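Local coordinates for protein poly-gamma-glutamate hydrolase (Bacillus phage phiNIT1, PDB 3A9L) that hydrolyses the gamma-glutamyl linkages of bacterial poly-gamma-glutamate as a zinc peptidase with an open alpha/beta mixed core, at residues Y64-L69 / F84-A89; T97-F102 / N151-C156; N124-K129 / E197-A202; Y109-L114 / S168-A173. One frame throughout, in Å; residues are numbered along the deposited sequence.

Interaction 1: Y64-L69 / F84-A89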
loop_
_atom_site.group_PDB
_atom_site.type_symbol
_atom_site.label_atom_id
_atom_site.label_comp_id
_atom_site.label_asym_id
_atom_site.label_seq_id
_atom_site.Cartn_x
_atom_site.Cartn_y
_atom_site.Cartn_z
ATOM N N TYR A 64 -2.572 -6.430 -2.598
ATOM C CA TYR A 64 -1.292 -6.079 -3.216
ATOM C C TYR A 64 -1.566 -5.950 -4.682
ATOM O O TYR A 64 -2.252 -6.815 -5.219
ATOM C CB TYR A 64 -0.262 -7.179 -3.016
ATOM C CG TYR A 64 0.983 -6.963 -3.852
ATOM C CD1 TYR A 64 1.045 -7.417 -5.181
ATOM C CD2 TYR A 64 2.082 -6.315 -3.331
ATOM C CE1 TYR A 64 2.152 -7.231 -5.933
ATOM C CE2 TYR A 64 3.217 -6.135 -4.086
ATOM C CZ TYR A 64 3.236 -6.582 -5.378
ATOM O OH TYR A 64 4.332 -6.389 -6.152
ATOM N N LEU A 65 -1.025 -4.903 -5.318
ATOM C CA LEU A 65 -1.164 -4.690 -6.777
ATOM C C LEU A 65 0.110 -4.168 -7.404
ATOM O O LEU A 65 0.586 -3.094 -7.031
ATOM C CB LEU A 65 -2.228 -3.633 -7.050
ATOM C CG LEU A 65 -3.653 -3.790 -6.611
ATOM C CD1 LEU A 65 -4.332 -2.490 -6.900
ATOM C CD2 LEU A 65 -4.324 -4.947 -7.387
ATOM N N PHE A 66 0.667 -4.903 -8.357
ATOM C CA PHE A 66 1.771 -4.372 -9.179
ATOM C C PHE A 66 1.111 -3.879 -10.432
ATOM O O PHE A 66 0.553 -4.683 -11.187
ATOM C CB PHE A 66 2.825 -5.458 -9.499
ATOM C CG PHE A 66 4.022 -4.944 -10.256
ATOM C CD1 PHE A 66 4.011 -4.927 -11.665
ATOM C CD2 PHE A 66 5.172 -4.515 -9.593
ATOM C CE1 PHE A 66 5.103 -4.438 -12.386
ATOM C CE2 PHE A 66 6.265 -4.035 -10.312
ATOM C CZ PHE A 66 6.230 -4.003 -11.715
ATOM N N GLN A 67 1.117 -2.553 -10.619
ATOM C CA GLN A 67 0.235 -1.909 -11.614
ATOM C C GLN A 67 1.012 -1.293 -12.764
ATOM O O GLN A 67 1.939 -0.526 -12.511
ATOM C CB GLN A 67 -0.569 -0.771 -10.946
ATOM C CG GLN A 67 -1.629 -1.188 -9.907
ATOM C CD GLN A 67 -2.680 -0.096 -9.693
ATOM O OE1 GLN A 67 -3.833 -0.258 -10.074
ATOM N NE2 GLN A 67 -2.266 1.038 -9.159
ATOM N N GLY A 68 0.620 -1.612 -14.010
ATOM C CA GLY A 68 1.040 -0.827 -15.179
ATOM C C GLY A 68 0.319 0.511 -15.269
ATOM O O GLY A 68 -0.890 0.587 -15.032
ATOM N N LEU A 69 1.061 1.558 -15.615
ATOM C CA LEU A 69 0.558 2.939 -15.657
ATOM C C LEU A 69 0.638 3.593 -17.022
ATOM O O LEU A 69 0.194 4.744 -17.196
ATOM C CB LEU A 69 1.340 3.840 -14.688
ATOM C CG LEU A 69 1.451 3.439 -13.215
ATOM C CD1 LEU A 69 2.175 4.512 -12.404
ATOM C CD2 LEU A 69 0.080 3.222 -12.679
ATOM N N PHE A 84 7.504 -14.165 -11.027
ATOM C CA PHE A 84 7.191 -12.874 -10.448
ATOM C C PHE A 84 7.713 -12.886 -9.051
ATOM O O PHE A 84 7.306 -13.690 -8.201
ATOM C CB PHE A 84 5.698 -12.565 -10.498
ATOM C CG PHE A 84 5.350 -11.186 -9.975
ATOM C CD1 PHE A 84 5.117 -10.989 -8.623
ATOM C CD2 PHE A 84 5.260 -10.107 -10.836
ATOM C CE1 PHE A 84 4.793 -9.748 -8.139
ATOM C CE2 PHE A 84 4.943 -8.853 -10.357
ATOM C CZ PHE A 84 4.689 -8.679 -9.023
ATOM N N ASP A 85 8.641 -11.976 -8.838
ATOM C CA ASP A 85 9.458 -12.020 -7.643
ATOM C C ASP A 85 9.583 -10.652 -6.955
ATOM O O ASP A 85 10.497 -10.439 -6.189
ATOM C CB ASP A 85 10.841 -12.634 -7.976
ATOM C CG ASP A 85 11.755 -11.691 -8.758
ATOM O OD1 ASP A 85 11.257 -10.843 -9.495
ATOM O OD2 ASP A 85 12.994 -11.832 -8.652
ATOM N N GLU A 86 8.643 -9.743 -7.200
ATOM C CA GLU A 86 8.718 -8.434 -6.562
ATOM C C GLU A 86 8.862 -8.673 -5.045
ATOM O O GLU A 86 8.039 -9.381 -4.437
ATOM C CB GLU A 86 7.494 -7.605 -6.931
ATOM C CG GLU A 86 7.588 -6.120 -6.631
ATOM C CD GLU A 86 7.370 -5.859 -5.176
ATOM O OE1 GLU A 86 6.320 -6.300 -4.665
ATOM O OE2 GLU A 86 8.295 -5.310 -4.532
ATOM N N PRO A 87 9.916 -8.117 -4.426
ATOM C CA PRO A 87 10.161 -8.527 -3.050
ATOM C C PRO A 87 9.034 -8.213 -2.051
ATOM O O PRO A 87 8.825 -8.969 -1.101
ATOM C CB PRO A 87 11.458 -7.776 -2.686
ATOM C CG PRO A 87 11.561 -6.701 -3.657
ATOM C CD PRO A 87 11.044 -7.327 -4.929
ATOM N N MET A 88 8.293 -7.133 -2.273
ATOM C CA MET A 88 7.252 -6.806 -1.316
ATOM C C MET A 88 6.100 -7.805 -1.402
ATOM O O MET A 88 5.587 -8.222 -0.365
ATOM C CB MET A 88 6.814 -5.362 -1.447
ATOM C CG MET A 88 7.869 -4.400 -1.000
ATOM S SD MET A 88 7.130 -2.790 -0.790
ATOM C CE MET A 88 6.703 -2.442 -2.503
ATOM N N ALA A 89 5.737 -8.186 -2.636
ATOM C CA ALA A 89 4.798 -9.257 -2.943
ATOM C C ALA A 89 5.136 -10.573 -2.216
ATOM O O ALA A 89 4.310 -11.111 -1.493
ATOM C CB ALA A 89 4.748 -9.494 -4.465
#

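Interaction 2: T97-F102 / N151-C156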
loop_
_atom_site.group_PDB
_atom_site.type_symbol
_atom_site.label_atom_id
_atom_site.label_comp_id
_atom_site.label_asym_id
_atom_site.label_seq_id
_atom_site.Cartn_x
_atom_site.Cartn_y
_atom_site.Cartn_z
ATOM N N THR A 97 -1.875 -16.952 5.238
ATOM C CA THR A 97 -2.228 -18.352 5.031
ATOM C C THR A 97 -2.679 -18.654 3.623
ATOM O O THR A 97 -2.232 -19.632 3.028
ATOM C CB THR A 97 -3.349 -18.777 5.965
ATOM O OG1 THR A 97 -3.002 -18.365 7.288
ATOM C CG2 THR A 97 -3.546 -20.340 5.928
ATOM N N ASP A 98 -3.592 -17.821 3.125
ATOM C CA ASP A 98 -4.266 -18.053 1.878
ATOM C C ASP A 98 -4.002 -16.893 0.942
ATOM O O ASP A 98 -3.654 -15.802 1.388
ATOM C CB ASP A 98 -5.768 -18.233 2.115
ATOM C CG ASP A 98 -6.083 -19.480 2.922
ATOM O OD1 ASP A 98 -5.657 -20.585 2.523
ATOM O OD2 ASP A 98 -6.750 -19.379 3.967
ATOM N N ALA A 99 -4.175 -17.135 -0.358
ATOM C CA ALA A 99 -4.013 -16.101 -1.365
ATOM C C ALA A 99 -4.893 -16.399 -2.559
ATOM O O ALA A 99 -5.004 -17.555 -2.988
ATOM C CB ALA A 99 -2.538 -15.994 -1.808
ATOM N N VAL A 100 -5.558 -15.362 -3.041
ATOM C CA VAL A 100 -6.316 -15.422 -4.300
ATOM C C VAL A 100 -5.758 -14.399 -5.300
ATOM O O VAL A 100 -5.741 -13.189 -5.031
ATOM C CB VAL A 100 -7.819 -15.188 -4.045
ATOM C CG1 VAL A 100 -8.585 -15.115 -5.345
ATOM C CG2 VAL A 100 -8.401 -16.296 -3.193
ATOM N N SER A 101 -5.328 -14.862 -6.475
ATOM C CA SER A 101 -4.696 -13.946 -7.452
ATOM C C SER A 101 -5.671 -13.653 -8.585
ATOM O O SER A 101 -6.470 -14.490 -8.911
ATOM C CB SER A 101 -3.429 -14.541 -8.022
ATOM O OG SER A 101 -3.687 -15.746 -8.719
ATOM N N PHE A 102 -5.607 -12.466 -9.169
ATOM C CA PHE A 102 -6.538 -12.118 -10.238
ATOM C C PHE A 102 -5.808 -11.760 -11.544
ATOM O O PHE A 102 -4.987 -10.848 -11.574
ATOM C CB PHE A 102 -7.452 -10.965 -9.810
ATOM C CG PHE A 102 -8.314 -11.276 -8.609
ATOM C CD1 PHE A 102 -7.798 -11.200 -7.308
ATOM C CD2 PHE A 102 -9.632 -11.659 -8.782
ATOM C CE1 PHE A 102 -8.609 -11.496 -6.181
ATOM C CE2 PHE A 102 -10.450 -11.938 -7.676
ATOM C CZ PHE A 102 -9.926 -11.875 -6.383
ATOM N N ASN A 151 4.443 -20.554 -9.065
ATOM C CA ASN A 151 3.393 -19.553 -9.251
ATOM C C ASN A 151 3.188 -18.690 -7.987
ATOM O O ASN A 151 2.771 -19.194 -6.939
ATOM C CB ASN A 151 2.078 -20.205 -9.695
ATOM C CG ASN A 151 1.035 -19.172 -10.151
ATOM O OD1 ASN A 151 0.691 -18.242 -9.406
ATOM N ND2 ASN A 151 0.523 -19.336 -11.375
ATOM N N ILE A 152 3.480 -17.400 -8.079
ATOM C CA ILE A 152 3.328 -16.518 -6.897
ATOM C C ILE A 152 2.146 -16.844 -5.939
ATOM O O ILE A 152 2.334 -16.845 -4.716
ATOM C CB ILE A 152 3.340 -15.007 -7.255
ATOM C CG1 ILE A 152 3.280 -14.136 -5.984
ATOM C CG2 ILE A 152 2.197 -14.636 -8.211
ATOM C CD1 ILE A 152 4.499 -14.258 -5.053
ATOM N N VAL A 153 0.961 -17.135 -6.478
ATOM C CA VAL A 153 -0.215 -17.461 -5.651
ATOM C C VAL A 153 -0.040 -18.651 -4.685
ATOM O O VAL A 153 -0.595 -18.627 -3.586
ATOM C CB VAL A 153 -1.545 -17.615 -6.477
ATOM C CG1 VAL A 153 -1.720 -19.032 -6.912
ATOM C CG2 VAL A 153 -2.744 -17.206 -5.614
ATOM N N ASN A 154 0.766 -19.654 -5.055
ATOM C CA ASN A 154 1.035 -20.805 -4.154
ATOM C C ASN A 154 2.232 -20.571 -3.217
ATOM O O ASN A 154 2.744 -21.524 -2.561
ATOM C CB ASN A 154 1.296 -22.077 -4.975
ATOM C CG ASN A 154 0.125 -22.449 -5.883
ATOM O OD1 ASN A 154 -1.065 -22.286 -5.522
ATOM N ND2 ASN A 154 0.461 -22.905 -7.108
ATOM N N ARG A 155 2.688 -19.319 -3.152
ATOM C CA ARG A 155 3.781 -18.996 -2.255
ATOM C C ARG A 155 3.262 -18.208 -1.045
ATOM O O ARG A 155 4.038 -17.557 -0.342
ATOM C CB ARG A 155 4.893 -18.249 -2.976
ATOM C CG ARG A 155 5.431 -19.004 -4.192
ATOM C CD ARG A 155 6.509 -18.194 -4.837
ATOM N NE ARG A 155 7.638 -17.996 -3.928
ATOM C CZ ARG A 155 8.639 -17.154 -4.165
ATOM N NH1 ARG A 155 8.676 -16.445 -5.293
ATOM N NH2 ARG A 155 9.624 -17.048 -3.283
ATOM N N CYS A 156 1.957 -18.290 -0.803
ATOM C CA CYS A 156 1.407 -17.941 0.522
ATOM C C CYS A 156 1.935 -18.974 1.541
ATOM O O CYS A 156 2.658 -19.914 1.179
ATOM C CB CYS A 156 -0.121 -17.857 0.497
ATOM S SG CYS A 156 -0.881 -19.382 -0.098
HETATM O O HOH W 1 -1.279 -16.269 -10.163
#

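Interaction 3: N124-K129 / E197-A202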
loop_
_atom_site.group_PDB
_atom_site.type_symbol
_atom_site.label_atom_id
_atom_site.label_comp_id
_atom_site.label_asym_id
_atom_site.label_seq_id
_atom_site.Cartn_x
_atom_site.Cartn_y
_atom_site.Cartn_z
ATOM N N ASN A 124 -12.626 -24.712 -5.947
ATOM C CA ASN A 124 -13.968 -25.223 -6.242
ATOM C C ASN A 124 -15.087 -24.267 -5.785
ATOM O O ASN A 124 -16.094 -24.077 -6.479
ATOM C CB ASN A 124 -14.198 -26.615 -5.634
ATOM C CG ASN A 124 -13.279 -27.698 -6.230
ATOM O OD1 ASN A 124 -12.734 -27.536 -7.320
ATOM N ND2 ASN A 124 -13.122 -28.804 -5.513
ATOM N N LEU A 125 -14.905 -23.683 -4.609
ATOM C CA LEU A 125 -15.905 -22.766 -4.018
ATOM C C LEU A 125 -16.154 -21.519 -4.850
ATOM O O LEU A 125 -17.294 -21.136 -5.069
ATOM C CB LEU A 125 -15.532 -22.454 -2.569
ATOM C CG LEU A 125 -15.750 -23.720 -1.712
ATOM C CD1 LEU A 125 -15.090 -23.652 -0.324
ATOM C CD2 LEU A 125 -17.244 -24.022 -1.585
ATOM N N ILE A 126 -15.074 -20.925 -5.352
ATOM C CA ILE A 126 -15.137 -19.721 -6.194
ATOM C C ILE A 126 -15.825 -20.031 -7.529
ATOM O O ILE A 126 -16.538 -19.209 -8.096
ATOM C CB ILE A 126 -13.717 -19.148 -6.416
ATOM C CG1 ILE A 126 -13.209 -18.596 -5.100
ATOM C CG2 ILE A 126 -13.702 -18.080 -7.515
ATOM C CD1 ILE A 126 -11.726 -18.163 -5.060
ATOM N N VAL A 127 -15.602 -21.247 -7.996
ATOM C CA VAL A 127 -16.130 -21.715 -9.247
ATOM C C VAL A 127 -17.626 -21.783 -9.028
ATOM O O VAL A 127 -18.390 -21.184 -9.747
ATOM C CB VAL A 127 -15.453 -23.078 -9.571
ATOM C CG1 VAL A 127 -16.419 -24.119 -10.148
ATOM C CG2 VAL A 127 -14.207 -22.840 -10.459
ATOM N N SER A 128 -17.995 -22.422 -7.929
ATOM C CA SER A 128 -19.373 -22.684 -7.612
ATOM C C SER A 128 -20.167 -21.414 -7.310
ATOM O O SER A 128 -21.327 -21.319 -7.723
ATOM C CB SER A 128 -19.460 -23.720 -6.512
ATOM O OG SER A 128 -20.793 -23.943 -6.127
ATOM N N LYS A 129 -19.549 -20.425 -6.653
ATOM C CA LYS A 129 -20.226 -19.127 -6.423
ATOM C C LYS A 129 -20.405 -18.327 -7.703
ATOM O O LYS A 129 -21.481 -17.760 -7.956
ATOM C CB LYS A 129 -19.497 -18.253 -5.391
ATOM C CG LYS A 129 -19.462 -18.742 -3.932
ATOM C CD LYS A 129 -20.757 -19.402 -3.497
ATOM C CE LYS A 129 -20.931 -19.390 -1.979
ATOM N NZ LYS A 129 -22.110 -20.212 -1.669
ATOM N N GLU A 197 -18.891 -10.128 -5.291
ATOM C CA GLU A 197 -19.679 -10.751 -4.206
ATOM C C GLU A 197 -19.510 -12.271 -4.187
ATOM O O GLU A 197 -19.397 -12.879 -3.126
ATOM C CB GLU A 197 -21.155 -10.389 -4.336
ATOM C CG GLU A 197 -22.121 -11.231 -3.456
ATOM C CD GLU A 197 -22.110 -10.819 -1.969
ATOM O OE1 GLU A 197 -21.529 -9.765 -1.633
ATOM O OE2 GLU A 197 -22.650 -11.564 -1.130
ATOM N N ALA A 198 -19.485 -12.881 -5.370
ATOM C CA ALA A 198 -19.189 -14.323 -5.471
ATOM C C ALA A 198 -17.893 -14.716 -4.766
ATOM O O ALA A 198 -17.837 -15.725 -4.096
ATOM C CB ALA A 198 -19.153 -14.765 -6.918
ATOM N N ILE A 199 -16.859 -13.904 -4.918
ATOM C CA ILE A 199 -15.577 -14.167 -4.300
ATOM C C ILE A 199 -15.690 -14.039 -2.773
ATOM O O ILE A 199 -15.155 -14.878 -2.009
ATOM C CB ILE A 199 -14.504 -13.201 -4.852
ATOM C CG1 ILE A 199 -14.502 -13.204 -6.398
ATOM C CG2 ILE A 199 -13.138 -13.515 -4.230
ATOM C CD1 ILE A 199 -14.470 -14.583 -7.046
ATOM N N LYS A 200 -16.411 -13.010 -2.327
ATOM C CA LYS A 200 -16.587 -12.817 -0.871
ATOM C C LYS A 200 -17.338 -14.022 -0.244
ATOM O O LYS A 200 -16.950 -14.532 0.799
ATOM C CB LYS A 200 -17.288 -11.497 -0.568
ATOM C CG LYS A 200 -17.516 -11.222 0.934
ATOM C CD LYS A 200 -18.505 -10.091 1.181
ATOM C CE LYS A 200 -19.900 -10.306 0.578
ATOM N NZ LYS A 200 -20.877 -11.167 1.343
ATOM N N GLU A 201 -18.397 -14.467 -0.898
ATOM C CA GLU A 201 -19.204 -15.611 -0.440
ATOM C C GLU A 201 -18.409 -16.883 -0.305
ATOM O O GLU A 201 -18.572 -17.616 0.684
ATOM C CB GLU A 201 -20.382 -15.845 -1.402
ATOM C CG GLU A 201 -21.487 -14.790 -1.282
ATOM C CD GLU A 201 -22.642 -15.015 -2.243
ATOM O OE1 GLU A 201 -22.882 -16.168 -2.650
ATOM O OE2 GLU A 201 -23.337 -14.029 -2.588
ATOM N N ALA A 202 -17.558 -17.138 -1.296
ATOM C CA ALA A 202 -16.713 -18.324 -1.348
ATOM C C ALA A 202 -15.650 -18.258 -0.263
ATOM O O ALA A 202 -15.401 -19.269 0.405
ATOM C CB ALA A 202 -16.074 -18.465 -2.721
#

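Interaction 4: Y109-L114 / S168-A173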
loop_
_atom_site.group_PDB
_atom_site.type_symbol
_atom_site.label_atom_id
_atom_site.label_comp_id
_atom_site.label_asym_id
_atom_site.label_seq_id
_atom_site.Cartn_x
_atom_site.Cartn_y
_atom_site.Cartn_z
ATOM N N TYR A 109 -13.919 -12.831 -27.307
ATOM C CA TYR A 109 -15.088 -13.464 -27.914
ATOM C C TYR A 109 -15.927 -14.341 -26.969
ATOM O O TYR A 109 -17.045 -14.736 -27.303
ATOM C CB TYR A 109 -14.676 -14.197 -29.192
ATOM C CG TYR A 109 -14.292 -13.229 -30.289
ATOM C CD1 TYR A 109 -15.269 -12.623 -31.082
ATOM C CD2 TYR A 109 -12.950 -12.906 -30.529
ATOM C CE1 TYR A 109 -14.925 -11.709 -32.081
ATOM C CE2 TYR A 109 -12.594 -11.992 -31.537
ATOM C CZ TYR A 109 -13.588 -11.400 -32.298
ATOM O OH TYR A 109 -13.255 -10.510 -33.281
ATOM N N ASN A 110 -15.392 -14.633 -25.785
ATOM C CA ASN A 110 -16.128 -15.427 -24.795
ATOM C C ASN A 110 -15.876 -14.910 -23.427
ATOM O O ASN A 110 -14.729 -14.709 -23.055
ATOM C CB ASN A 110 -15.670 -16.883 -24.768
ATOM C CG ASN A 110 -15.717 -17.507 -26.097
ATOM O OD1 ASN A 110 -16.771 -17.947 -26.534
ATOM N ND2 ASN A 110 -14.582 -17.539 -26.775
ATOM N N LYS A 111 -16.963 -14.765 -22.678
ATOM C CA LYS A 111 -16.906 -14.527 -21.243
ATOM C C LYS A 111 -16.685 -15.827 -20.478
ATOM O O LYS A 111 -17.542 -16.733 -20.482
ATOM C CB LYS A 111 -18.187 -13.834 -20.782
ATOM C CG LYS A 111 -18.347 -12.431 -21.355
ATOM C CD LYS A 111 -19.172 -11.536 -20.420
ATOM C CE LYS A 111 -20.566 -12.123 -20.176
ATOM N NZ LYS A 111 -21.492 -11.076 -19.645
ATOM N N ASN A 112 -15.528 -15.907 -19.821
ATOM C CA ASN A 112 -15.179 -17.059 -19.040
ATOM C C ASN A 112 -14.148 -16.754 -17.974
ATOM O O ASN A 112 -13.337 -15.830 -18.123
ATOM C CB ASN A 112 -14.666 -18.177 -19.960
ATOM C CG ASN A 112 -14.886 -19.523 -19.375
ATOM O OD1 ASN A 112 -15.450 -19.648 -18.308
ATOM N ND2 ASN A 112 -14.445 -20.556 -20.072
ATOM N N THR A 113 -14.182 -17.559 -16.917
ATOM C CA THR A 113 -13.176 -17.561 -15.873
ATOM C C THR A 113 -12.654 -18.988 -15.644
ATOM O O THR A 113 -13.444 -19.909 -15.440
ATOM C CB THR A 113 -13.732 -16.985 -14.551
ATOM O OG1 THR A 113 -14.134 -15.615 -14.763
ATOM C CG2 THR A 113 -12.669 -17.051 -13.457
ATOM N N LEU A 114 -11.321 -19.121 -15.681
ATOM C CA LEU A 114 -10.606 -20.383 -15.546
ATOM C C LEU A 114 -9.843 -20.348 -14.232
ATOM O O LEU A 114 -8.888 -19.563 -14.060
ATOM C CB LEU A 114 -9.656 -20.618 -16.743
ATOM C CG LEU A 114 -10.237 -20.393 -18.156
ATOM C CD1 LEU A 114 -9.145 -20.390 -19.214
ATOM C CD2 LEU A 114 -11.303 -21.448 -18.483
ATOM N N SER A 168 -10.805 -11.366 -21.524
ATOM C CA SER A 168 -10.887 -9.957 -21.845
ATOM C C SER A 168 -12.332 -9.537 -22.081
ATOM O O SER A 168 -12.699 -8.405 -21.749
ATOM C CB SER A 168 -10.008 -9.598 -23.057
ATOM O OG SER A 168 -10.290 -10.425 -24.173
ATOM N N ALA A 169 -13.136 -10.438 -22.652
ATOM C CA ALA A 169 -14.572 -10.200 -22.839
ATOM C C ALA A 169 -15.254 -10.006 -21.498
ATOM O O ALA A 169 -16.142 -9.139 -21.341
ATOM C CB ALA A 169 -15.207 -11.349 -23.551
ATOM N N GLN A 170 -14.850 -10.819 -20.520
ATOM C CA GLN A 170 -15.547 -10.821 -19.242
ATOM C C GLN A 170 -15.268 -9.538 -18.465
ATOM O O GLN A 170 -16.191 -8.932 -17.865
ATOM C CB GLN A 170 -15.191 -12.054 -18.403
ATOM C CG GLN A 170 -15.745 -11.971 -16.947
ATOM C CD GLN A 170 -17.261 -11.970 -16.867
ATOM O OE1 GLN A 170 -17.894 -13.022 -16.858
ATOM N NE2 GLN A 170 -17.852 -10.793 -16.775
ATOM N N ARG A 171 -13.988 -9.167 -18.442
ATOM C CA ARG A 171 -13.512 -7.924 -17.851
ATOM C C ARG A 171 -14.078 -6.677 -18.552
ATOM O O ARG A 171 -14.366 -5.686 -17.881
ATOM C CB ARG A 171 -11.988 -7.898 -17.826
ATOM C CG ARG A 171 -11.364 -9.076 -17.084
ATOM C CD ARG A 171 -9.830 -9.050 -17.114
ATOM N NE ARG A 171 -9.273 -9.579 -18.345
ATOM C CZ ARG A 171 -8.470 -8.895 -19.164
ATOM N NH1 ARG A 171 -8.081 -7.637 -18.883
ATOM N NH2 ARG A 171 -8.022 -9.480 -20.257
ATOM N N ARG A 172 -14.277 -6.726 -19.874
ATOM C CA ARG A 172 -14.983 -5.647 -20.548
ATOM C C ARG A 172 -16.431 -5.544 -20.061
ATOM O O ARG A 172 -16.946 -4.440 -19.967
ATOM C CB ARG A 172 -14.910 -5.715 -22.092
ATOM C CG ARG A 172 -13.690 -5.029 -22.694
ATOM C CD ARG A 172 -13.734 -5.004 -24.210
ATOM N NE ARG A 172 -12.507 -5.479 -24.863
ATOM C CZ ARG A 172 -11.402 -4.768 -25.110
ATOM N NH1 ARG A 172 -11.277 -3.492 -24.735
ATOM N NH2 ARG A 172 -10.392 -5.354 -25.731
ATOM N N ALA A 173 -17.043 -6.677 -19.679
ATOM C CA ALA A 173 -18.419 -6.679 -19.200
ATOM C C ALA A 173 -18.565 -6.217 -17.735
ATOM O O ALA A 173 -19.664 -5.923 -17.302
ATOM C CB ALA A 173 -19.107 -8.048 -19.448
HETATM O O HOH W 2 -16.349 -15.526 -16.189
#

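Interaction 1: Y64-L69 / F84-A89
Y64 and A89 bring the two backbones closest, their CA atoms 6.9 Å apart, where strand 62-68 runs past a loop and the first turn of the helix that begins at P87. The phenol of Y64 reaches across this gap: its OH donates to OE1 of E86 in a very short bond of 2.5 Å, the ring and carboxylate planes nearly parallel, 8° apart. E86 is the N-cap: the same OE1 accepts from A89 N at 2.8 Å and OE2 from M88 N at 2.9 Å, each donor lying out of the carboxylate plane. A bend at chi2 (-78°) folds the glutamate over its own helix start, and one carboxylate caps the helix and ties it to the sheet. Small A89 lays its CB over one face of the Y64 ring, 3.8 Å from the centroid, a CH-pi contact. Two residues further along the strand, F66 and F84 form an offset edge-to-face pair, the edge of F84 toward the face of F66, planes at 80°. F84 lies about 5 Å, between side chains, from the zinc ligand H40. Helix 10-16 packs on F66, strands 23-29 and 34-42 flank strand 62-68, and M88 packs on M92 of the second subunit.

Interaction 2: T97-F102 / N151-C156
V153 and C156 press against the strand through T97, A99 and S101, in a contact made almost entirely by small groups. CG2 of V153 makes most of its contacts, 3.5 Å from A99 O and 3.6 Å from S101 OG, while A99 CB rests 3.8 Å from C156 CB and T97 O lies 3.4 Å from C156 SG. Alanine and serine leave room for the short 3-10 segment 152-153 to lie close to the strand. S101 OG stands between its own backbone N and carbonyl carbon (chi1 62°), and from there it donates to a water, 2.9 Å away, that in turn donates to N151 OD1. That oxygen also accepts from V153 N at 3.1 Å, on a lone pair in the carbonyl plane; this closes an Asx turn, which probably helps to fix the position of V153. Further out, N151 ND2 is held by Q163, and N154 bonds to backbone atoms of L118, A146, D148 and G161. S101 lies about 4 Å, between side chains, from the zinc ligand H103 on the same strand. Strand 98-105 runs between strands 34-42 and 162-167, and L93 of helix 87-94 packs on A99, I152 and C156.

Interaction 3: N124-K129 / E197-A202
Two helices on one side of the mixed alpha/beta core pack here, helix 120-132 against the C-terminal helix 190-209, and A202 and K129 mark the heart of the interface. The short segments cross at 136° between their N-to-C directions, nearer antiparallel than parallel, and their axes come within 8.4 Å. Such a close approach is consistent with the alanines: A198 and A202 put only a methyl group between the backbones, and CA atoms of K129 and A198 are 5.0 Å apart. A202 CB fits among three residues of the other helix, touching L125, I126 CG1 and K129 CG, the last at 3.6 Å. On the side facing the sheet, I126 CG2 meets I199 CD1 at 3.6 Å; both isoleucines also pack on L164 of strand 162-167, filling the interface between the two helices and the sheet. Toward solvent, lysine takes over, since its long aliphatic part can cover the alanines while its amine reaches its partner E205. K129 CB lies 3.3 Å from A198 O, and a bend at chi2 (-38°) carries the rest of the chain across E201, nearly at right angles to it. E201 OE2 is paired with K133, and K129 NZ stands 4.2 Å from E201 OE1, beyond a salt bridge. The methylene atoms do the touching instead: K129 CE lies 3.6 Å from E201 CB.

Interaction 4: Y109-L114 / S168-A173
K111 runs along the helical turn A169-A173, its CB 4.0 Å from Q170 OE1. The next atom, CG, settles over the helix backbone, 3.9 Å from Q170 CA and equally near the carbonyl carbon of A169. CD then reaches A173 CB at 3.6 Å, with Q170 NE2 close to it on the way. At the tip NZ passes A173 CB and forms a salt bridge with E191; one oxygen of that residue, OE2, takes both the lysine NZ and the Q170 NE2. A bend at chi3 (-59°) shapes the lysine to follow the turn, and alanines at 169 and 173 keep that side low enough for its methylenes to lie against it. The elements joined are the loop leading into strand 113-116 and helix 168-173, which directly follows strand 162-167, the antiparallel neighbour of 113-116 in the mixed sheet. Within the loop the backbone takes part as well: N110 O is 3.4 Å from A169 CB, and it accepts from S167 OG. A water links the far end, accepting from T113 OG1 at 2.6 Å and donating to Q170 OE1 at 3.0 Å; T113 OG1 also hydrogen-bonds to Y195 of helix 190-209. The Q170 chain bends at chi2 (65°), which brings its amide beside the K111 chain, with the oxygen near this water and the nitrogen at E191.

Interactions 1 and 2 are buried and serve the same sheet: one docks the start of helix 87-94 on strand 62-68, the other a short 3-10 segment on strand 98-105, and they touch where F84 O meets I152 and R155. Their chemistry differs, aromatic rings and a capping carboxylate in the first, small apolar groups and one water in the second. Interaction 3 is partly buried and hydrogen-bond-free across its helices, yet it reaches interaction 2 through V100 with I126 and F102 with I199. Interaction 4 lies at the surface, about 23 Å between centres from interaction 1, and relies on lysine methylenes, a water and outside charges.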